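Local coordinates for protein MIP07328p (Drosophila melanogaster, PDB 6FKK) that is the extracellular part of a transmembrane semaphorin, probably a repulsive axon guidance cue that binds plexin-type receptors through its sema domain, at residues L189-Q194 with N360-E365; G199-N204 with L208-E213. One frame throughout, in Å; residues are numbered along the deposited sequence.

Contact 1: L189-Q194 with N360-E365; sequences LKQLNQ and NHPLME
Lys190 O, which lies 3.5 Å from Pro362 CG, is also an acceptor for Lys252 NZ. Lys252 NZ is hydrogen-bonded to Gln191 O as well and forms a salt bridge with Glu213 OE1, so two backbone carbonyls and a carboxylate converge on one lysine at the start of strand 251-259, whose backbone in turn hydrogen-bonds to Pro362 and Met364 and thus ties both loops together. The contact illustrates how loops far apart in sequence can meet at the periphery of a beta-propeller, the fold of the sema domain: 189-194 leads toward strand 196-203, whereas 360-365 leaves the C-terminal end of helix 352-360. The only direct polar link between them is weak, from Lys190 NZ to Asn360 OD1 at 3.5 Å. The two side chains run alongside each other and point the same way. Lys190 has CG anti to its carbonyl carbon (chi1 -78°), and a bend at chi3 (-69°) turns the ammonium group toward the helix end. There CD passes 3.8 Å from Asn360 O and NZ approaches Asn360 CA to 3.7 Å. A positive charge beside the last turn of a helix would probably be favoured by the carbonyls that end there, though the lysine remains partly exposed and its hold is loose. Pro362 makes the apolar half of the contact. Its ring projects toward the other loop, with CG as the touching atom. The side chain of Gln191 crosses the proline ring at about a right angle, and its amide is directed to another partner, with OE1 accepting from Glu185 N. What touches the proline is the aliphatic part of the glutamine, CG of Gln191 lying 4.2 Å from CG of Pro362.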
ATOM      1  N   LEU A 189      11.524  18.248 -12.364  1.00 73.46           N
ATOM      2  CA  LEU A 189      10.131  18.040 -11.998  1.00 67.37           C
ATOM      3  C   LEU A 189       9.371  17.167 -12.989  1.00 64.75           C
ATOM      4  O   LEU A 189       8.230  16.790 -12.703  1.00 59.52           O
ATOM      5  CB  LEU A 189       9.426  19.391 -11.851  1.00 64.30           C
ATOM      6  CG  LEU A 189      10.048  20.344 -10.828  1.00 56.26           C
ATOM      7  CD1 LEU A 189       9.313  21.672 -10.815  1.00 49.93           C
ATOM      8  CD2 LEU A 189      10.053  19.721  -9.441  1.00 66.34           C
ATOM      9  N   LYS A 190       9.966  16.838 -14.138  1.00 64.65           N
ATOM     10  CA  LYS A 190       9.295  15.946 -15.078  1.00 43.39           C
ATOM     11  C   LYS A 190       9.259  14.517 -14.549  1.00 49.89           C
ATOM     12  O   LYS A 190       8.281  13.793 -14.768  1.00 57.34           O
ATOM     13  CB  LYS A 190       9.979  16.002 -16.445  1.00 62.81           C
ATOM     14  CG  LYS A 190       9.611  17.231 -17.268  1.00 80.46           C
ATOM     15  CD  LYS A 190      10.172  17.163 -18.681  1.00 91.50           C
ATOM     16  CE  LYS A 190      11.685  17.292 -18.686  1.00 94.23           C
ATOM     17  NZ  LYS A 190      12.221  17.386 -20.071  1.00 93.78           N
ATOM     18  N   GLN A 191      10.312  14.098 -13.845  1.00 57.18           N
ATOM     19  CA  GLN A 191      10.333  12.758 -13.265  1.00 52.17           C
ATOM     20  C   GLN A 191       9.600  12.719 -11.930  1.00 55.70           C
ATOM     21  O   GLN A 191       8.776  11.829 -11.692  1.00 55.29           O
ATOM     22  CB  GLN A 191      11.776  12.277 -13.098  1.00 54.17           C
ATOM     23  CG  GLN A 191      12.467  11.916 -14.404  1.00 60.30           C
ATOM     24  CD  GLN A 191      13.802  11.227 -14.187  1.00 56.25           C
ATOM     25  OE1 GLN A 191      14.465  11.438 -13.171  1.00 47.94           O
ATOM     26  NE2 GLN A 191      14.199  10.393 -15.140  1.00 74.04           N
ATOM     27  N   LEU A 192       9.885  13.674 -11.047  1.00 55.79           N
ATOM     28  CA  LEU A 192       9.271  13.723  -9.727  1.00 45.22           C
ATOM     29  C   LEU A 192       8.981  15.172  -9.369  1.00 46.43           C
ATOM     30  O   LEU A 192       9.849  16.034  -9.519  1.00 67.80           O
ATOM     31  CB  LEU A 192      10.180  13.084  -8.671  1.00 43.06           C
ATOM     32  CG  LEU A 192      10.383  11.572  -8.777  1.00 37.71           C
ATOM     33  CD1 LEU A 192      11.474  11.107  -7.827  1.00 38.29           C
ATOM     34  CD2 LEU A 192       9.081  10.856  -8.485  1.00 36.19           C
ATOM     35  N   ASN A 193       7.762  15.433  -8.890  1.00 66.09           N
ATOM     36  CA  ASN A 193       7.298  16.784  -8.565  1.00 62.60           C
ATOM     37  C   ASN A 193       6.648  16.751  -7.184  1.00 58.23           C
ATOM     38  O   ASN A 193       5.435  16.553  -7.071  1.00 56.70           O
ATOM     39  CB  ASN A 193       6.331  17.292  -9.632  1.00 65.43           C
ATOM     40  CG  ASN A 193       6.134  18.793  -9.578  1.00 66.30           C
ATOM     41  OD1 ASN A 193       6.376  19.429  -8.553  1.00 59.69           O
ATOM     42  ND2 ASN A 193       5.691  19.370 -10.690  1.00 69.81           N
ATOM     43  N   GLN A 194       7.453  16.963  -6.146  1.00 61.04           N
ATOM     44  CA  GLN A 194       7.007  16.918  -4.757  1.00 60.52           C
ATOM     45  C   GLN A 194       6.199  15.655  -4.444  1.00 50.12           C
ATOM     46  O   GLN A 194       5.035  15.744  -4.031  1.00 79.11           O
ATOM     47  CB  GLN A 194       6.208  18.165  -4.408  1.00 52.59           C
ATOM     48  CG  GLN A 194       6.929  19.471  -4.688  1.00 64.09           C
ATOM     49  CD  GLN A 194       6.200  20.672  -4.117  1.00 73.24           C
ATOM     50  OE1 GLN A 194       5.538  20.575  -3.083  1.00 79.90           O
ATOM     51  NE2 GLN A 194       6.317  21.812  -4.790  1.00 48.46           N
ATOM     52  N   ASN A 360      13.411  12.857 -21.052  1.00 56.54           N
ATOM     53  CA  ASN A 360      12.520  13.930 -21.477  1.00 58.75           C
ATOM     54  C   ASN A 360      11.058  13.503 -21.468  1.00 65.65           C
ATOM     55  O   ASN A 360      10.176  14.349 -21.282  1.00 76.43           O
ATOM     56  CB  ASN A 360      12.905  14.416 -22.875  1.00 68.77           C
ATOM     57  CG  ASN A 360      14.244  15.127 -22.900  1.00 74.51           C
ATOM     58  OD1 ASN A 360      14.653  15.741 -21.914  1.00 64.19           O
ATOM     59  ND2 ASN A 360      14.934  15.047 -24.032  1.00 78.21           N
ATOM     60  N   HIS A 361      10.777  12.217 -21.664  1.00 59.83           N
ATOM     61  CA  HIS A 361       9.407  11.709 -21.738  1.00 66.86           C
ATOM     62  C   HIS A 361       9.234  10.541 -20.775  1.00 71.57           C
ATOM     63  O   HIS A 361       9.067   9.391 -21.197  1.00 63.73           O
ATOM     64  CB  HIS A 361       9.059  11.285 -23.165  1.00 57.95           C
ATOM     65  CG  HIS A 361       9.485  12.267 -24.212  1.00 70.15           C
ATOM     66  ND1 HIS A 361      10.755  12.280 -24.746  1.00 72.01           N
ATOM     67  CD2 HIS A 361       8.808  13.265 -24.826  1.00 72.20           C
ATOM     68  CE1 HIS A 361      10.842  13.244 -25.644  1.00 72.66           C
ATOM     69  NE2 HIS A 361       9.675  13.857 -25.711  1.00 73.51           N
ATOM     70  N   PRO A 362       9.256  10.802 -19.463  1.00 65.41           N
ATOM     71  CA  PRO A 362       9.056   9.713 -18.501  1.00 48.56           C
ATOM     72  C   PRO A 362       7.596   9.387 -18.236  1.00 54.58           C
ATOM     73  O   PRO A 362       7.318   8.386 -17.562  1.00 49.65           O
ATOM     74  CB  PRO A 362       9.733  10.250 -17.237  1.00 46.48           C
ATOM     75  CG  PRO A 362       9.480  11.718 -17.311  1.00 47.35           C
ATOM     76  CD  PRO A 362       9.498  12.089 -18.783  1.00 53.81           C
ATOM     77  N   LEU A 363       6.662  10.188 -18.740  1.00 61.10           N
ATOM     78  CA  LEU A 363       5.244  10.016 -18.460  1.00 47.57           C
ATOM     79  C   LEU A 363       4.546   9.400 -19.664  1.00 50.03           C
ATOM     80  O   LEU A 363       4.677   9.897 -20.788  1.00 63.10           O
ATOM     81  CB  LEU A 363       4.598  11.355 -18.102  1.00 39.09           C
ATOM     82  CG  LEU A 363       3.102  11.319 -17.801  1.00 43.50           C
ATOM     83  CD1 LEU A 363       2.814  10.355 -16.667  1.00 36.74           C
ATOM     84  CD2 LEU A 363       2.605  12.713 -17.464  1.00 54.04           C
ATOM     85  N   MET A 364       3.806   8.321 -19.424  1.00 43.86           N
ATOM     86  CA  MET A 364       3.086   7.640 -20.487  1.00 43.12           C
ATOM     87  C   MET A 364       1.757   8.335 -20.764  1.00 43.80           C
ATOM     88  O   MET A 364       1.140   8.925 -19.873  1.00 58.81           O
ATOM     89  CB  MET A 364       2.845   6.176 -20.117  1.00 38.31           C
ATOM     90  CG  MET A 364       4.103   5.426 -19.704  1.00 36.57           C
ATOM     91  SD  MET A 364       5.355   5.373 -21.000  1.00 59.04           S
ATOM     92  CE  MET A 364       4.472   4.484 -22.277  1.00 60.22           C
ATOM     93  N   GLU A 365       1.319   8.256 -22.023  1.00 48.57           N
ATOM     94  CA  GLU A 365       0.117   8.970 -22.442  1.00 52.28           C
ATOM     95  C   GLU A 365      -1.125   8.419 -21.750  1.00 61.68           C
ATOM     96  O   GLU A 365      -1.918   9.175 -21.176  1.00 63.84           O
ATOM     97  CB  GLU A 365      -0.035   8.890 -23.963  1.00 55.92           C
ATOM     98  CG  GLU A 365      -1.284   9.573 -24.508  1.00 75.40           C
ATOM     99  CD  GLU A 365      -1.228  11.087 -24.401  1.00 96.83           C
ATOM    100  OE1 GLU A 365      -0.116  11.635 -24.236  1.00107.43           O
ATOM    101  OE2 GLU A 365      -2.296  11.729 -24.483  1.00 95.02           O
TER

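Contact 2: G199-N204 with L208-E213; sequences GAIERN and LFFFRE
Ala200 CB approaches the Phe209 ring obliquely, 3.7 Å from CD2, across an antiparallel beta hairpin formed by strands 196-203 and 206-214 in the sema beta-propeller. At the Phe210 ring, on the opposite face of the hairpin, Gly199 O lies at the edge, near the ring plane, while Ile201 CG1 comes in obliquely at 4.1 Å from CE1. Both phenylalanines have CG anti to the carbonyl carbon (chi1 -63°), yet neighbouring residues of a strand alternate sides, which is why one ring meets alanine and the other isoleucine. The N-to-C directions of segments 199-203 and 208-213 differ by 160°, close to antiparallel. Leu208 and Ile201 form a hydrogen-bonded pair: Leu208 N reaches Ile201 O at 2.7 Å, nearly straight along the carbonyl, and Ile201 N returns to Leu208 O at 2.8 Å. Further along, Phe210 N bonds to Gly199 O at 2.9 Å; the return bond from Gly199 N to Phe210 O is weak. Between these pairs, Ala200 and Phe209 form the non-hydrogen-bonded pair. The face bearing Ile201 and Phe210 packs against Ile276 and Ile273 of strand 265-279, with Ile309 of helix 306-312 also touching Phe210, whereas Ala200 meets Thr154 and Ala156 of strand 154-158. Near the hairpin turn Arg203 leads its guanidinium away to Ser283, leaving its CB 4.2 Å from Leu208 CD1.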
ATOM      1  N   GLY A 199       4.205   3.196  -1.493  1.00 37.17           N
ATOM      2  CA  GLY A 199       4.569   1.793  -1.562  1.00 33.14           C
ATOM      3  C   GLY A 199       5.477   1.420  -2.714  1.00 41.58           C
ATOM      4  O   GLY A 199       5.612   2.169  -3.687  1.00 41.14           O
ATOM      5  N   ALA A 200       6.107   0.251  -2.612  1.00 44.06           N
ATOM      6  CA  ALA A 200       6.998  -0.256  -3.646  1.00 39.50           C
ATOM      7  C   ALA A 200       6.847  -1.766  -3.725  1.00 41.66           C
ATOM      8  O   ALA A 200       6.926  -2.452  -2.702  1.00 62.15           O
ATOM      9  CB  ALA A 200       8.456   0.124  -3.361  1.00 40.04           C
ATOM     10  N   ILE A 201       6.624  -2.282  -4.933  1.00 42.68           N
ATOM     11  CA  ILE A 201       6.407  -3.707  -5.154  1.00 32.89           C
ATOM     12  C   ILE A 201       7.371  -4.194  -6.226  1.00 47.68           C
ATOM     13  O   ILE A 201       7.520  -3.552  -7.272  1.00 65.42           O
ATOM     14  CB  ILE A 201       4.957  -4.016  -5.573  1.00 51.89           C
ATOM     15  CG1 ILE A 201       3.952  -3.324  -4.648  1.00 55.51           C
ATOM     16  CG2 ILE A 201       4.731  -5.513  -5.566  1.00 48.06           C
ATOM     17  CD1 ILE A 201       3.861  -3.937  -3.269  1.00 74.92           C
ATOM     18  N   GLU A 202       8.013  -5.331  -5.970  1.00 49.35           N
ATOM     19  CA  GLU A 202       8.841  -6.003  -6.961  1.00 38.94           C
ATOM     20  C   GLU A 202       7.978  -6.938  -7.800  1.00 45.99           C
ATOM     21  O   GLU A 202       7.109  -7.637  -7.269  1.00 51.06           O
ATOM     22  CB  GLU A 202       9.959  -6.792  -6.274  1.00 37.67           C
ATOM     23  CG  GLU A 202      10.822  -7.623  -7.214  1.00 61.52           C
ATOM     24  CD  GLU A 202      11.635  -8.677  -6.481  1.00 69.20           C
ATOM     25  OE1 GLU A 202      11.479  -8.800  -5.247  1.00 74.78           O
ATOM     26  OE2 GLU A 202      12.428  -9.384  -7.139  1.00 77.52           O
ATOM     27  N   ARG A 203       8.218  -6.949  -9.110  1.00 44.88           N
ATOM     28  CA  ARG A 203       7.406  -7.772 -10.007  1.00 44.36           C
ATOM     29  C   ARG A 203       8.117  -7.947 -11.340  1.00 52.10           C
ATOM     30  O   ARG A 203       8.412  -6.956 -12.016  1.00 40.92           O
ATOM     31  CB  ARG A 203       6.030  -7.143 -10.217  1.00 37.98           C
ATOM     32  CG  ARG A 203       5.128  -7.909 -11.171  1.00 44.08           C
ATOM     33  CD  ARG A 203       4.539  -9.146 -10.517  1.00 35.95           C
ATOM     34  NE  ARG A 203       3.526  -9.770 -11.363  1.00 47.80           N
ATOM     35  CZ  ARG A 203       2.672 -10.697 -10.944  1.00 54.17           C
ATOM     36  NH1 ARG A 203       2.704 -11.107  -9.683  1.00 46.16           N
ATOM     37  NH2 ARG A 203       1.783 -11.210 -11.784  1.00 60.90           N
ATOM     38  N   ASN A 204       8.387  -9.203 -11.707  1.00 57.33           N
ATOM     39  CA  ASN A 204       8.773  -9.590 -13.067  1.00 61.60           C
ATOM     40  C   ASN A 204       9.981  -8.801 -13.573  1.00 74.20           C
ATOM     41  O   ASN A 204       9.990  -8.278 -14.689  1.00 88.74           O
ATOM     42  CB  ASN A 204       7.590  -9.443 -14.028  1.00 68.19           C
ATOM     43  CG  ASN A 204       6.493 -10.454 -13.763  1.00 91.00           C
ATOM     44  OD1 ASN A 204       6.745 -11.536 -13.233  1.00107.26           O
ATOM     45  ND2 ASN A 204       5.266 -10.109 -14.138  1.00 90.45           N
ATOM     46  N   LEU A 208       8.193  -1.587  -8.930  1.00 54.00           N
ATOM     47  CA  LEU A 208       7.121  -0.622  -9.109  1.00 31.73           C
ATOM     48  C   LEU A 208       7.015   0.267  -7.878  1.00 37.73           C
ATOM     49  O   LEU A 208       7.101  -0.213  -6.746  1.00 37.73           O
ATOM     50  CB  LEU A 208       5.790  -1.335  -9.357  1.00 31.06           C
ATOM     51  CG  LEU A 208       5.771  -2.370 -10.485  1.00 41.71           C
ATOM     52  CD1 LEU A 208       4.533  -3.243 -10.386  1.00 39.74           C
ATOM     53  CD2 LEU A 208       5.835  -1.691 -11.842  1.00 45.44           C
ATOM     54  N   PHE A 209       6.837   1.566  -8.106  1.00 31.29           N
ATOM     55  CA  PHE A 209       6.648   2.537  -7.038  1.00 33.97           C
ATOM     56  C   PHE A 209       5.303   3.225  -7.210  1.00 43.68           C
ATOM     57  O   PHE A 209       4.902   3.552  -8.331  1.00 54.63           O
ATOM     58  CB  PHE A 209       7.770   3.584  -7.027  1.00 32.14           C
ATOM     59  CG  PHE A 209       9.130   3.012  -6.753  1.00 53.06           C
ATOM     60  CD1 PHE A 209       9.903   2.509  -7.786  1.00 47.03           C
ATOM     61  CD2 PHE A 209       9.636   2.980  -5.464  1.00 40.53           C
ATOM     62  CE1 PHE A 209      11.154   1.982  -7.541  1.00 44.09           C
ATOM     63  CE2 PHE A 209      10.887   2.453  -5.211  1.00 40.26           C
ATOM     64  CZ  PHE A 209      11.647   1.953  -6.251  1.00 56.46           C
ATOM     65  N   PHE A 210       4.608   3.445  -6.097  1.00 30.34           N
ATOM     66  CA  PHE A 210       3.307   4.097  -6.095  1.00 29.89           C
ATOM     67  C   PHE A 210       3.382   5.353  -5.241  1.00 41.78           C
ATOM     68  O   PHE A 210       3.857   5.304  -4.102  1.00 54.33           O
ATOM     69  CB  PHE A 210       2.220   3.153  -5.576  1.00 29.40           C
ATOM     70  CG  PHE A 210       2.010   1.940  -6.439  1.00 46.84           C
ATOM     71  CD1 PHE A 210       2.820   0.826  -6.300  1.00 41.17           C
ATOM     72  CD2 PHE A 210       1.009   1.920  -7.397  1.00 46.57           C
ATOM     73  CE1 PHE A 210       2.634  -0.288  -7.095  1.00 50.17           C
ATOM     74  CE2 PHE A 210       0.817   0.808  -8.194  1.00 38.99           C
ATOM     75  CZ  PHE A 210       1.630  -0.298  -8.043  1.00 52.53           C
ATOM     76  N   PHE A 211       2.916   6.473  -5.792  1.00 30.92           N
ATOM     77  CA  PHE A 211       3.033   7.755  -5.112  1.00 31.35           C
ATOM     78  C   PHE A 211       2.056   8.742  -5.734  1.00 39.16           C
ATOM     79  O   PHE A 211       1.486   8.501  -6.800  1.00 45.20           O
ATOM     80  CB  PHE A 211       4.465   8.296  -5.187  1.00 35.96           C
ATOM     81  CG  PHE A 211       4.940   8.572  -6.587  1.00 41.64           C
ATOM     82  CD1 PHE A 211       5.497   7.561  -7.356  1.00 32.01           C
ATOM     83  CD2 PHE A 211       4.838   9.843  -7.131  1.00 47.25           C
ATOM     84  CE1 PHE A 211       5.936   7.812  -8.644  1.00 32.82           C
ATOM     85  CE2 PHE A 211       5.276  10.101  -8.417  1.00 33.50           C
ATOM     86  CZ  PHE A 211       5.826   9.084  -9.174  1.00 45.37           C
ATOM     87  N   ARG A 212       1.874   9.865  -5.043  1.00 51.22           N
ATOM     88  CA  ARG A 212       1.118  10.999  -5.544  1.00 44.60           C
ATOM     89  C   ARG A 212       2.055  12.191  -5.675  1.00 48.42           C
ATOM     90  O   ARG A 212       3.002  12.340  -4.895  1.00 59.50           O
ATOM     91  CB  ARG A 212      -0.058  11.343  -4.622  1.00 33.36           C
ATOM     92  CG  ARG A 212       0.346  11.646  -3.191  1.00 33.97           C
ATOM     93  CD  ARG A 212      -0.873  11.872  -2.307  1.00 45.50           C
ATOM     94  NE  ARG A 212      -0.501  12.210  -0.935  1.00 53.16           N
ATOM     95  CZ  ARG A 212      -0.300  11.312   0.025  1.00 53.40           C
ATOM     96  NH1 ARG A 212      -0.438  10.020  -0.238  1.00 45.12           N
ATOM     97  NH2 ARG A 212       0.037  11.705   1.247  1.00 47.64           N
ATOM     98  N   GLU A 213       1.800  13.032  -6.672  1.00 46.62           N
ATOM     99  CA  GLU A 213       2.700  14.139  -6.966  1.00 36.37           C
ATOM    100  C   GLU A 213       1.923  15.244  -7.665  1.00 38.84           C
ATOM    101  O   GLU A 213       0.789  15.050  -8.109  1.00 42.98           O
ATOM    102  CB  GLU A 213       3.877  13.685  -7.834  1.00 48.54           C
ATOM    103  CG  GLU A 213       3.472  13.268  -9.239  1.00 35.84           C
ATOM    104  CD  GLU A 213       4.656  13.138 -10.178  1.00 67.97           C
ATOM    105  OE1 GLU A 213       4.490  12.546 -11.266  1.00 67.08           O
ATOM    106  OE2 GLU A 213       5.751  13.630  -9.829  1.00 72.88           O
TER

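How the contacts relate
Contacts 1 and 2 have centres about 15 Å apart and both belong to the sema domain. Along the chain the order is 189-194, 199-204, 208-213 and 360-365, so the short-range hairpin of contact 2 is nested inside the long loop that contact 1 closes. The two also touch: Asn193 N lies 2.9 Å from Glu213 OE2, a probable hydrogen bond, and Leu192 CD2 packs 3.8 Å from Phe211 CZ. The loop entering the hairpin is thus fastened to the far end of its second strand. Contact 2 sits nearer the centre of the chain, and contact 1 continues the connection outward to helix 352-360.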